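Local structure of protein-L-isoaspartate O-methyltransferase beta-aspartate methyltransferase (Plasmodium falciparum, 2PBF) at residues Val104-Val118 with Glu135-Ile149. The protein probably repairs damaged proteins by transferring a methyl group from S-adenosyl-L-methionine to L-isoaspartyl residues. Residues are numbered along the deposited sequence; the frame is centred on the assembly and turned at random.
Sequences VLENKNSYVIGLERV and ELLKIDNFKIIHKNI. With SAH (S-adenosyl-L-homocysteine), chain C.
Strands 111-116 and 142-146 are the two parallel arms of a beta-alpha-beta crossover through helix 119-132, with Gly114 paired to Ile144 midway along the ladder and 142-146 outermost in the sheet. Six backbone hydrogen bonds join them, from Val112 N to Asn141 O at the start to Lys147 N on Glu116 O at the end; between these, Ile145 N meets Gly114 O at 2.8 Å, almost straight at 178°. The absence of a side chain at Gly114 lets CD1 of Ile144 settle 4.0 Å from CA of Gly114. On one face, Ile113 CD1 touches Ile145 CG1 (3.6 Å), while Leu115 sets CD1 near Ile145 and CD2 against CD1 of Ile149. On the other, Val112 meets CD1 of the Phe142 ring, and helix 93-101 packs over both residues.

Before the strands, Asn141 ties the loop that leads into strand 111-116: with CG between its backbone N and carbonyl carbon (chi1 61°), ND2 donates to Ser110 O at 2.8 Å and, in the amide plane, to a lone pair of Val104 O. Nearby, CG2 of Val104 touches both Leu136 CD2 and Ile139 CD1, and both methyls of Leu105 rest against CG of Glu135.

At their C-terminal ends the strands and the loops after them hold S-adenosyl-L-homocysteine. Glu116 bends at chi2 (60°), turning its carboxylate to the ribose: OE1 accepts from O3', OE2 lies beside O2' at a doubtfully short distance, and OE2 also accepts from Val118 N, at the N-cap of helix 119-132. Arg117 lays its CD 3.4 Å from adenine N7. Beside it, Asn148 OD1 accepts from adenine N6 (2.8 Å). Ile149 N donates to adenine N1 (3.1 Å), so that both read the adenine edge. An acidic residue ending the second strand and facing the ribose hydroxyls is a hallmark of Rossmann-like class I methyltransferases.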
ATOM      1  N   VAL A 104      -8.940  -4.047  11.180  1.00 32.16           N
ATOM      2  CA  VAL A 104      -8.474  -5.408  11.453  1.00 32.68           C
ATOM      3  C   VAL A 104      -8.474  -5.729  12.943  1.00 33.21           C
ATOM      4  O   VAL A 104      -8.552  -6.902  13.329  1.00 33.78           O
ATOM      5  CB  VAL A 104      -7.071  -5.704  10.857  1.00 32.65           C
ATOM      6  CG1 VAL A 104      -7.116  -5.654   9.334  1.00 31.70           C
ATOM      7  CG2 VAL A 104      -6.054  -4.736  11.397  1.00 33.48           C
ATOM      8  N   LEU A 105      -8.400  -4.699  13.781  1.00 33.90           N
ATOM      9  CA  LEU A 105      -8.345  -4.907  15.242  1.00 34.90           C
ATOM     10  C   LEU A 105      -9.682  -5.375  15.843  1.00 35.53           C
ATOM     11  O   LEU A 105      -9.696  -6.254  16.711  1.00 36.16           O
ATOM     12  CB  LEU A 105      -7.836  -3.643  15.962  1.00 35.07           C
ATOM     13  CG  LEU A 105      -6.339  -3.308  15.887  1.00 34.70           C
ATOM     14  CD1 LEU A 105      -6.090  -1.924  16.529  1.00 36.52           C
ATOM     15  CD2 LEU A 105      -5.491  -4.374  16.557  1.00 35.94           C
ATOM     16  N   GLU A 106     -10.789  -4.808  15.363  1.00 35.75           N
ATOM     17  CA  GLU A 106     -12.138  -5.173  15.823  1.00 36.52           C
ATOM     18  C   GLU A 106     -12.846  -6.171  14.891  1.00 35.55           C
ATOM     19  O   GLU A 106     -13.632  -7.008  15.357  1.00 35.62           O
ATOM     20  CB  GLU A 106     -13.021  -3.931  16.024  1.00 36.43           C
ATOM     21  CG  GLU A 106     -12.685  -3.084  17.246  1.00 38.06           C
ATOM     22  CD  GLU A 106     -13.477  -1.753  17.320  1.00 39.31           C
ATOM     23  OE1 GLU A 106     -14.405  -1.501  16.493  1.00 42.32           O
ATOM     24  OE2 GLU A 106     -13.147  -0.936  18.214  1.00 44.05           O
ATOM     25  N   ASN A 107     -12.552  -6.101  13.595  1.00 34.15           N
ATOM     26  CA  ASN A 107     -13.210  -6.943  12.600  1.00 32.93           C
ATOM     27  C   ASN A 107     -12.338  -8.140  12.186  1.00 33.06           C
ATOM     28  O   ASN A 107     -11.321  -7.996  11.487  1.00 32.90           O
ATOM     29  CB  ASN A 107     -13.639  -6.093  11.409  1.00 32.25           C
ATOM     30  CG  ASN A 107     -14.663  -6.772  10.513  1.00 30.98           C
ATOM     31  OD1 ASN A 107     -14.602  -7.961  10.261  1.00 30.94           O
ATOM     32  ND2 ASN A 107     -15.611  -5.992  10.016  1.00 33.08           N
ATOM     33  N   LYS A 108     -12.756  -9.336  12.600  1.00 32.61           N
ATOM     34  CA  LYS A 108     -11.963 -10.559  12.380  1.00 33.06           C
ATOM     35  C   LYS A 108     -12.025 -11.038  10.947  1.00 31.86           C
ATOM     36  O   LYS A 108     -11.212 -11.863  10.534  1.00 32.65           O
ATOM     37  CB  LYS A 108     -12.423 -11.688  13.326  1.00 32.95           C
ATOM     38  CG  LYS A 108     -12.197 -11.374  14.803  1.00 34.00           C
ATOM     39  CD  LYS A 108     -12.867 -12.404  15.716  1.00 35.42           C
ATOM     40  CE  LYS A 108     -13.024 -11.835  17.132  1.00 38.18           C
ATOM     41  NZ  LYS A 108     -14.066 -10.741  17.080  1.00 38.30           N
ATOM     42  N   ASN A 109     -12.998 -10.538  10.194  1.00 30.90           N
ATOM     43  CA  ASN A 109     -13.108 -10.870   8.783  1.00 30.45           C
ATOM     44  C   ASN A 109     -12.239  -9.989   7.909  1.00 30.04           C
ATOM     45  O   ASN A 109     -11.923 -10.365   6.789  1.00 30.01           O
ATOM     46  CB  ASN A 109     -14.543 -10.792   8.287  1.00 30.43           C
ATOM     47  CG  ASN A 109     -15.406 -11.930   8.802  1.00 28.84           C
ATOM     48  OD1 ASN A 109     -16.518 -11.698   9.232  1.00 32.42           O
ATOM     49  ND2 ASN A 109     -14.900 -13.142   8.757  1.00 26.91           N
ATOM     50  N   SER A 110     -11.886  -8.814   8.414  1.00 29.61           N
ATOM     51  CA  SER A 110     -10.922  -7.938   7.737  1.00 29.43           C
ATOM     52  C   SER A 110      -9.593  -8.649   7.679  1.00 29.74           C
ATOM     53  O   SER A 110      -9.200  -9.331   8.628  1.00 29.84           O
ATOM     54  CB  SER A 110     -10.743  -6.641   8.498  1.00 29.21           C
ATOM     55  OG  SER A 110     -11.853  -5.797   8.309  1.00 29.24           O
ATOM     56  N   TYR A 111      -8.908  -8.521   6.548  1.00 29.04           N
ATOM     57  CA  TYR A 111      -7.606  -9.093   6.428  1.00 28.57           C
ATOM     58  C   TYR A 111      -6.647  -8.159   5.662  1.00 28.20           C
ATOM     59  O   TYR A 111      -6.974  -7.680   4.565  1.00 27.26           O
ATOM     60  CB  TYR A 111      -7.739 -10.437   5.748  1.00 29.56           C
ATOM     61  CG  TYR A 111      -6.473 -11.228   5.701  1.00 31.02           C
ATOM     62  CD1 TYR A 111      -6.003 -11.900   6.831  1.00 32.13           C
ATOM     63  CD2 TYR A 111      -5.741 -11.309   4.530  1.00 31.39           C
ATOM     64  CE1 TYR A 111      -4.814 -12.646   6.770  1.00 33.67           C
ATOM     65  CE2 TYR A 111      -4.568 -12.029   4.469  1.00 31.75           C
ATOM     66  CZ  TYR A 111      -4.110 -12.695   5.587  1.00 32.42           C
ATOM     67  OH  TYR A 111      -2.947 -13.430   5.490  1.00 33.18           O
ATOM     68  N   VAL A 112      -5.466  -7.919   6.235  1.00 27.70           N
ATOM     69  CA  VAL A 112      -4.440  -7.105   5.570  1.00 27.42           C
ATOM     70  C   VAL A 112      -3.074  -7.798   5.573  1.00 28.03           C
ATOM     71  O   VAL A 112      -2.592  -8.248   6.619  1.00 27.11           O
ATOM     72  CB  VAL A 112      -4.336  -5.697   6.193  1.00 27.12           C
ATOM     73  CG1 VAL A 112      -3.284  -4.820   5.458  1.00 27.33           C
ATOM     74  CG2 VAL A 112      -5.696  -5.004   6.177  1.00 28.78           C
ATOM     75  N   ILE A 113      -2.452  -7.886   4.400  1.00 28.14           N
ATOM     76  CA  ILE A 113      -1.125  -8.501   4.305  1.00 28.26           C
ATOM     77  C   ILE A 113      -0.175  -7.580   3.533  1.00 28.42           C
ATOM     78  O   ILE A 113      -0.561  -7.035   2.511  1.00 29.13           O
ATOM     79  CB  ILE A 113      -1.186  -9.994   3.737  1.00 28.56           C
ATOM     80  CG1 ILE A 113       0.148 -10.710   3.869  1.00 28.14           C
ATOM     81  CG2 ILE A 113      -1.635 -10.072   2.281  1.00 28.49           C
ATOM     82  CD1 ILE A 113       0.067 -12.225   3.487  1.00 29.93           C
ATOM     83  N   GLY A 114       1.031  -7.363   4.067  1.00 27.72           N
ATOM     84  CA  GLY A 114       2.090  -6.676   3.337  1.00 27.69           C
ATOM     85  C   GLY A 114       3.122  -7.675   2.844  1.00 27.99           C
ATOM     86  O   GLY A 114       3.578  -8.524   3.596  1.00 28.55           O
ATOM     87  N   LEU A 115       3.478  -7.600   1.572  1.00 27.91           N
ATOM     88  CA  LEU A 115       4.590  -8.399   1.048  1.00 27.93           C
ATOM     89  C   LEU A 115       5.760  -7.489   0.731  1.00 28.40           C
ATOM     90  O   LEU A 115       5.596  -6.474   0.051  1.00 27.13           O
ATOM     91  CB  LEU A 115       4.178  -9.128  -0.233  1.00 27.76           C
ATOM     92  CG  LEU A 115       3.649 -10.563  -0.217  1.00 28.44           C
ATOM     93  CD1 LEU A 115       2.635 -10.866   0.899  1.00 26.29           C
ATOM     94  CD2 LEU A 115       3.055 -10.880  -1.589  1.00 27.58           C
ATOM     95  N   GLU A 116       6.939  -7.872   1.210  1.00 29.07           N
ATOM     96  CA  GLU A 116       8.144  -7.100   0.994  1.00 30.57           C
ATOM     97  C   GLU A 116       9.323  -8.025   0.627  1.00 31.97           C
ATOM     98  O   GLU A 116       9.651  -8.964   1.373  1.00 31.70           O
ATOM     99  CB  GLU A 116       8.449  -6.233   2.217  1.00 30.68           C
ATOM    100  CG  GLU A 116       9.814  -5.607   2.193  1.00 29.54           C
ATOM    101  CD  GLU A 116      10.011  -4.704   0.983  1.00 30.07           C
ATOM    102  OE1 GLU A 116       9.062  -4.006   0.574  1.00 29.92           O
ATOM    103  OE2 GLU A 116      11.109  -4.707   0.427  1.00 30.55           O
ATOM    104  N   ARG A 117       9.947  -7.754  -0.518  1.00 33.26           N
ATOM    105  CA  ARG A 117      11.019  -8.613  -1.033  1.00 34.19           C
ATOM    106  C   ARG A 117      12.302  -8.530  -0.230  1.00 34.49           C
ATOM    107  O   ARG A 117      13.053  -9.510  -0.153  1.00 34.43           O
ATOM    108  CB  ARG A 117      11.278  -8.368  -2.521  1.00 34.61           C
ATOM    109  CG  ARG A 117      12.287  -7.290  -2.887  1.00 35.57           C
ATOM    110  CD  ARG A 117      12.494  -7.221  -4.433  1.00 35.64           C
ATOM    111  NE  ARG A 117      13.620  -8.033  -4.900  1.00 37.00           N
ATOM    112  CZ  ARG A 117      14.914  -7.749  -4.692  1.00 37.61           C
ATOM    113  NH1 ARG A 117      15.843  -8.570  -5.178  1.00 36.04           N
ATOM    114  NH2 ARG A 117      15.294  -6.653  -4.019  1.00 36.63           N
ATOM    115  N   VAL A 118      12.525  -7.381   0.405  1.00 35.31           N
ATOM    116  CA  VAL A 118      13.767  -7.112   1.140  1.00 35.40           C
ATOM    117  C   VAL A 118      13.572  -7.257   2.637  1.00 36.55           C
ATOM    118  O   VAL A 118      12.710  -6.601   3.246  1.00 36.82           O
ATOM    119  CB  VAL A 118      14.360  -5.698   0.801  1.00 35.47           C
ATOM    120  CG1 VAL A 118      15.754  -5.553   1.353  1.00 34.57           C
ATOM    121  CG2 VAL A 118      14.367  -5.446  -0.694  1.00 34.11           C
ATOM    122  N   GLU A 135      -0.225  -3.433  18.828  1.00 34.66           N
ATOM    123  CA  GLU A 135      -1.389  -4.312  18.834  1.00 35.71           C
ATOM    124  C   GLU A 135      -1.575  -5.053  17.499  1.00 35.80           C
ATOM    125  O   GLU A 135      -2.084  -6.168  17.476  1.00 35.43           O
ATOM    126  CB  GLU A 135      -2.645  -3.523  19.223  1.00 36.27           C
ATOM    127  CG  GLU A 135      -3.016  -2.357  18.292  1.00 38.91           C
ATOM    128  CD  GLU A 135      -2.442  -1.000  18.711  1.00 39.31           C
ATOM    129  OE1 GLU A 135      -1.380  -0.962  19.354  1.00 37.69           O
ATOM    130  OE2 GLU A 135      -3.073   0.033  18.387  1.00 41.29           O
ATOM    131  N   LEU A 136      -1.130  -4.423  16.405  1.00 35.14           N
ATOM    132  CA  LEU A 136      -1.156  -5.010  15.069  1.00 34.13           C
ATOM    133  C   LEU A 136      -0.316  -6.280  14.891  1.00 34.66           C
ATOM    134  O   LEU A 136      -0.600  -7.073  14.022  1.00 33.96           O
ATOM    135  CB  LEU A 136      -0.761  -3.955  14.017  1.00 33.90           C
ATOM    136  CG  LEU A 136      -1.759  -2.812  13.739  1.00 33.27           C
ATOM    137  CD1 LEU A 136      -1.298  -1.919  12.584  1.00 34.09           C
ATOM    138  CD2 LEU A 136      -3.142  -3.363  13.447  1.00 33.87           C
ATOM    139  N   LEU A 137       0.720  -6.493  15.694  1.00 35.31           N
ATOM    140  CA  LEU A 137       1.511  -7.708  15.471  1.00 36.83           C
ATOM    141  C   LEU A 137       1.184  -8.790  16.489  1.00 37.04           C
ATOM    142  O   LEU A 137       1.937  -9.751  16.662  1.00 37.37           O
ATOM    143  CB  LEU A 137       3.020  -7.440  15.351  1.00 37.73           C
ATOM    144  CG  LEU A 137       3.442  -6.071  14.819  1.00 38.53           C
ATOM    145  CD1 LEU A 137       3.884  -5.238  16.002  1.00 39.54           C
ATOM    146  CD2 LEU A 137       4.557  -6.169  13.818  1.00 40.99           C
ATOM    147  N   LYS A 138       0.028  -8.628  17.125  1.00 37.36           N
ATOM    148  CA  LYS A 138      -0.533  -9.639  18.016  1.00 37.87           C
ATOM    149  C   LYS A 138      -1.725 -10.364  17.361  1.00 37.51           C
ATOM    150  O   LYS A 138      -2.248 -11.322  17.910  1.00 37.79           O
ATOM    151  CB  LYS A 138      -0.968  -8.999  19.342  1.00 38.68           C
ATOM    152  CG  LYS A 138       0.175  -8.400  20.199  1.00 39.47           C
ATOM    153  CD  LYS A 138       1.329  -9.404  20.434  1.00 42.07           C
ATOM    154  CE  LYS A 138       2.477  -8.776  21.231  1.00 43.04           C
ATOM    155  NZ  LYS A 138       2.242  -8.766  22.720  1.00 45.49           N
ATOM    156  N   ILE A 139      -2.151  -9.916  16.181  1.00 36.57           N
ATOM    157  CA  ILE A 139      -3.370 -10.445  15.602  1.00 35.97           C
ATOM    158  C   ILE A 139      -3.147 -11.366  14.409  1.00 35.94           C
ATOM    159  O   ILE A 139      -2.086 -11.355  13.795  1.00 36.61           O
ATOM    160  CB  ILE A 139      -4.372  -9.326  15.306  1.00 35.75           C
ATOM    161  CG1 ILE A 139      -3.845  -8.423  14.162  1.00 34.48           C
ATOM    162  CG2 ILE A 139      -4.666  -8.573  16.615  1.00 34.16           C
ATOM    163  CD1 ILE A 139      -4.659  -7.198  13.888  1.00 33.22           C
ATOM    164  N   ASP A 140      -4.162 -12.157  14.089  1.00 35.59           N
ATOM    165  CA  ASP A 140      -4.058 -13.150  13.027  1.00 35.15           C
ATOM    166  C   ASP A 140      -4.302 -12.540  11.659  1.00 34.01           C
ATOM    167  O   ASP A 140      -3.886 -13.108  10.647  1.00 33.49           O
ATOM    168  CB  ASP A 140      -5.097 -14.261  13.215  1.00 36.31           C
ATOM    169  CG  ASP A 140      -4.686 -15.301  14.262  1.00 39.35           C
ATOM    170  OD1 ASP A 140      -3.466 -15.499  14.483  1.00 42.20           O
ATOM    171  OD2 ASP A 140      -5.609 -15.928  14.849  1.00 42.62           O
ATOM    172  N   ASN A 141      -5.032 -11.419  11.630  1.00 32.40           N
ATOM    173  CA  ASN A 141      -5.484 -10.856  10.370  1.00 31.41           C
ATOM    174  C   ASN A 141      -4.708  -9.599   9.889  1.00 30.81           C
ATOM    175  O   ASN A 141      -5.223  -8.810   9.111  1.00 29.93           O
ATOM    176  CB  ASN A 141      -7.015 -10.628  10.404  1.00 31.04           C
ATOM    177  CG  ASN A 141      -7.443  -9.667  11.483  1.00 29.60           C
ATOM    178  OD1 ASN A 141      -6.749  -9.481  12.469  1.00 29.92           O
ATOM    179  ND2 ASN A 141      -8.568  -9.032  11.289  1.00 31.92           N
ATOM    180  N   PHE A 142      -3.487  -9.425  10.388  1.00 29.92           N
ATOM    181  CA  PHE A 142      -2.551  -8.442   9.865  1.00 29.52           C
ATOM    182  C   PHE A 142      -1.180  -9.094   9.849  1.00 30.39           C
ATOM    183  O   PHE A 142      -0.775  -9.707  10.842  1.00 30.30           O
ATOM    184  CB  PHE A 142      -2.550  -7.147  10.710  1.00 29.36           C
ATOM    185  CG  PHE A 142      -1.520  -6.132  10.254  1.00 28.92           C
ATOM    186  CD1 PHE A 142      -1.860  -5.170   9.310  1.00 24.19           C
ATOM    187  CD2 PHE A 142      -0.191  -6.191  10.702  1.00 25.57           C
ATOM    188  CE1 PHE A 142      -0.900  -4.246   8.820  1.00 25.04           C
ATOM    189  CE2 PHE A 142       0.778  -5.265  10.218  1.00 25.76           C
ATOM    190  CZ  PHE A 142       0.407  -4.275   9.301  1.00 24.51           C
ATOM    191  N   LYS A 143      -0.480  -9.022   8.715  1.00 30.58           N
ATOM    192  CA  LYS A 143       0.886  -9.548   8.654  1.00 31.69           C
ATOM    193  C   LYS A 143       1.746  -8.796   7.646  1.00 31.33           C
ATOM    194  O   LYS A 143       1.239  -8.321   6.629  1.00 30.63           O
ATOM    195  CB  LYS A 143       0.895 -11.019   8.228  1.00 32.28           C
ATOM    196  CG  LYS A 143       0.296 -11.985   9.209  1.00 35.73           C
ATOM    197  CD  LYS A 143      -0.255 -13.220   8.501  1.00 41.80           C
ATOM    198  CE  LYS A 143      -1.509 -13.715   9.242  1.00 43.98           C
ATOM    199  NZ  LYS A 143      -1.500 -15.179   9.503  1.00 47.28           N
ATOM    200  N   ILE A 144       3.045  -8.731   7.935  1.00 30.97           N
ATOM    201  CA  ILE A 144       4.064  -8.320   6.967  1.00 30.93           C
ATOM    202  C   ILE A 144       4.969  -9.512   6.728  1.00 31.13           C
ATOM    203  O   ILE A 144       5.617  -9.992   7.651  1.00 30.91           O
ATOM    204  CB  ILE A 144       4.955  -7.160   7.486  1.00 31.24           C
ATOM    205  CG1 ILE A 144       4.124  -5.968   7.973  1.00 31.85           C
ATOM    206  CG2 ILE A 144       5.997  -6.766   6.406  1.00 30.17           C
ATOM    207  CD1 ILE A 144       3.365  -5.197   6.874  1.00 33.46           C
ATOM    208  N   ILE A 145       4.983  -9.972   5.482  1.00 31.69           N
ATOM    209  CA  ILE A 145       5.706 -11.158   5.033  1.00 32.98           C
ATOM    210  C   ILE A 145       6.930 -10.767   4.193  1.00 33.11           C
ATOM    211  O   ILE A 145       6.846  -9.878   3.351  1.00 32.80           O
ATOM    212  CB  ILE A 145       4.766 -12.066   4.145  1.00 32.71           C
ATOM    213  CG1 ILE A 145       3.425 -12.343   4.841  1.00 34.85           C
ATOM    214  CG2 ILE A 145       5.414 -13.364   3.779  1.00 33.05           C
ATOM    215  CD1 ILE A 145       3.527 -12.749   6.300  1.00 36.06           C
ATOM    216  N   HIS A 146       8.056 -11.439   4.426  1.00 34.42           N
ATOM    217  CA  HIS A 146       9.210 -11.386   3.519  1.00 35.64           C
ATOM    218  C   HIS A 146       8.967 -12.243   2.277  1.00 36.24           C
ATOM    219  O   HIS A 146       9.072 -13.463   2.324  1.00 36.90           O
ATOM    220  CB  HIS A 146      10.475 -11.825   4.247  1.00 36.57           C
ATOM    221  CG  HIS A 146      11.713 -11.763   3.408  1.00 37.41           C
ATOM    222  ND1 HIS A 146      12.819 -12.536   3.667  1.00 38.83           N
ATOM    223  CD2 HIS A 146      12.010 -11.034   2.308  1.00 39.39           C
ATOM    224  CE1 HIS A 146      13.754 -12.280   2.769  1.00 40.79           C
ATOM    225  NE2 HIS A 146      13.287 -11.373   1.931  1.00 39.95           N
ATOM    226  N   LYS A 147       8.647 -11.598   1.163  1.00 37.23           N
ATOM    227  CA  LYS A 147       8.228 -12.304  -0.042  1.00 37.86           C
ATOM    228  C   LYS A 147       8.294 -11.433  -1.287  1.00 38.37           C
ATOM    229  O   LYS A 147       7.872 -10.282  -1.282  1.00 38.23           O
ATOM    230  CB  LYS A 147       6.785 -12.814   0.121  1.00 38.28           C
ATOM    231  CG  LYS A 147       6.250 -13.662  -1.043  1.00 39.74           C
ATOM    232  CD  LYS A 147       6.362 -15.132  -0.677  1.00 42.51           C
ATOM    233  CE  LYS A 147       6.691 -16.006  -1.863  1.00 44.39           C
ATOM    234  NZ  LYS A 147       6.600 -17.441  -1.445  1.00 43.85           N
ATOM    235  N   ASN A 148       8.792 -12.020  -2.363  1.00 39.03           N
ATOM    236  CA  ASN A 148       8.703 -11.430  -3.678  1.00 39.81           C
ATOM    237  C   ASN A 148       7.430 -11.924  -4.348  1.00 40.18           C
ATOM    238  O   ASN A 148       7.173 -13.125  -4.390  1.00 40.60           O
ATOM    239  CB  ASN A 148       9.911 -11.836  -4.525  1.00 39.90           C
ATOM    240  CG  ASN A 148       9.961 -11.119  -5.851  1.00 39.85           C
ATOM    241  OD1 ASN A 148       8.934 -10.896  -6.510  1.00 38.23           O
ATOM    242  ND2 ASN A 148      11.166 -10.734  -6.249  1.00 39.54           N
ATOM    243  N   ILE A 149       6.649 -10.989  -4.882  1.00 40.77           N
ATOM    244  CA  ILE A 149       5.342 -11.290  -5.456  1.00 41.47           C
ATOM    245  C   ILE A 149       5.456 -12.247  -6.651  1.00 42.76           C
ATOM    246  O   ILE A 149       4.510 -12.977  -6.979  1.00 42.87           O
ATOM    247  CB  ILE A 149       4.597  -9.978  -5.833  1.00 41.30           C
ATOM    248  CG1 ILE A 149       3.157 -10.259  -6.282  1.00 40.67           C
ATOM    249  CG2 ILE A 149       5.360  -9.184  -6.911  1.00 38.88           C
ATOM    250  CD1 ILE A 149       2.266 -10.885  -5.230  1.00 39.03           C
TER
HETATM  251  N   SAH C 301       4.505   1.494   0.132  1.00 26.69           N
HETATM  252  CA  SAH C 301       5.964   1.600   0.392  1.00 25.82           C
HETATM  253  CB  SAH C 301       6.693   1.707  -0.923  1.00 25.87           C
HETATM  254  CG  SAH C 301       8.155   1.343  -0.703  1.00 26.37           C
HETATM  255  SD  SAH C 301       9.093   1.429  -2.230  1.00 30.06           S
HETATM  256  C   SAH C 301       6.335   2.764   1.318  1.00 26.11           C
HETATM  257  O   SAH C 301       5.822   3.868   1.121  1.00 24.73           O
HETATM  258  OXT SAH C 301       7.142   2.609   2.269  1.00 24.57           O
HETATM  259  C5' SAH C 301       8.529  -0.144  -2.926  1.00 30.80           C
HETATM  260  C4' SAH C 301       8.909  -1.400  -2.140  1.00 30.88           C
HETATM  261  O4' SAH C 301       8.672  -2.492  -2.984  1.00 32.06           O
HETATM  262  C3' SAH C 301      10.357  -1.525  -1.688  1.00 30.09           C
HETATM  263  O3' SAH C 301      10.390  -1.650  -0.276  1.00 28.25           O
HETATM  264  C2' SAH C 301      10.875  -2.771  -2.390  1.00 30.61           C
HETATM  265  O2' SAH C 301      11.764  -3.512  -1.585  1.00 30.16           O
HETATM  266  C1' SAH C 301       9.586  -3.524  -2.650  1.00 30.67           C
HETATM  267  N9  SAH C 301       9.607  -4.469  -3.788  1.00 31.12           N
HETATM  268  C8  SAH C 301      10.240  -4.281  -4.983  1.00 31.73           C
HETATM  269  N7  SAH C 301       9.972  -5.348  -5.771  1.00 32.36           N
HETATM  270  C5  SAH C 301       9.201  -6.229  -5.094  1.00 29.82           C
HETATM  271  C6  SAH C 301       8.673  -7.483  -5.420  1.00 31.26           C
HETATM  272  N6  SAH C 301       8.883  -8.065  -6.594  1.00 29.90           N
HETATM  273  N1  SAH C 301       7.882  -8.136  -4.509  1.00 32.96           N
HETATM  274  C2  SAH C 301       7.642  -7.568  -3.273  1.00 30.97           C
HETATM  275  N3  SAH C 301       8.185  -6.344  -2.973  1.00 30.07           N
HETATM  276  C4  SAH C 301       8.954  -5.675  -3.859  1.00 29.94           C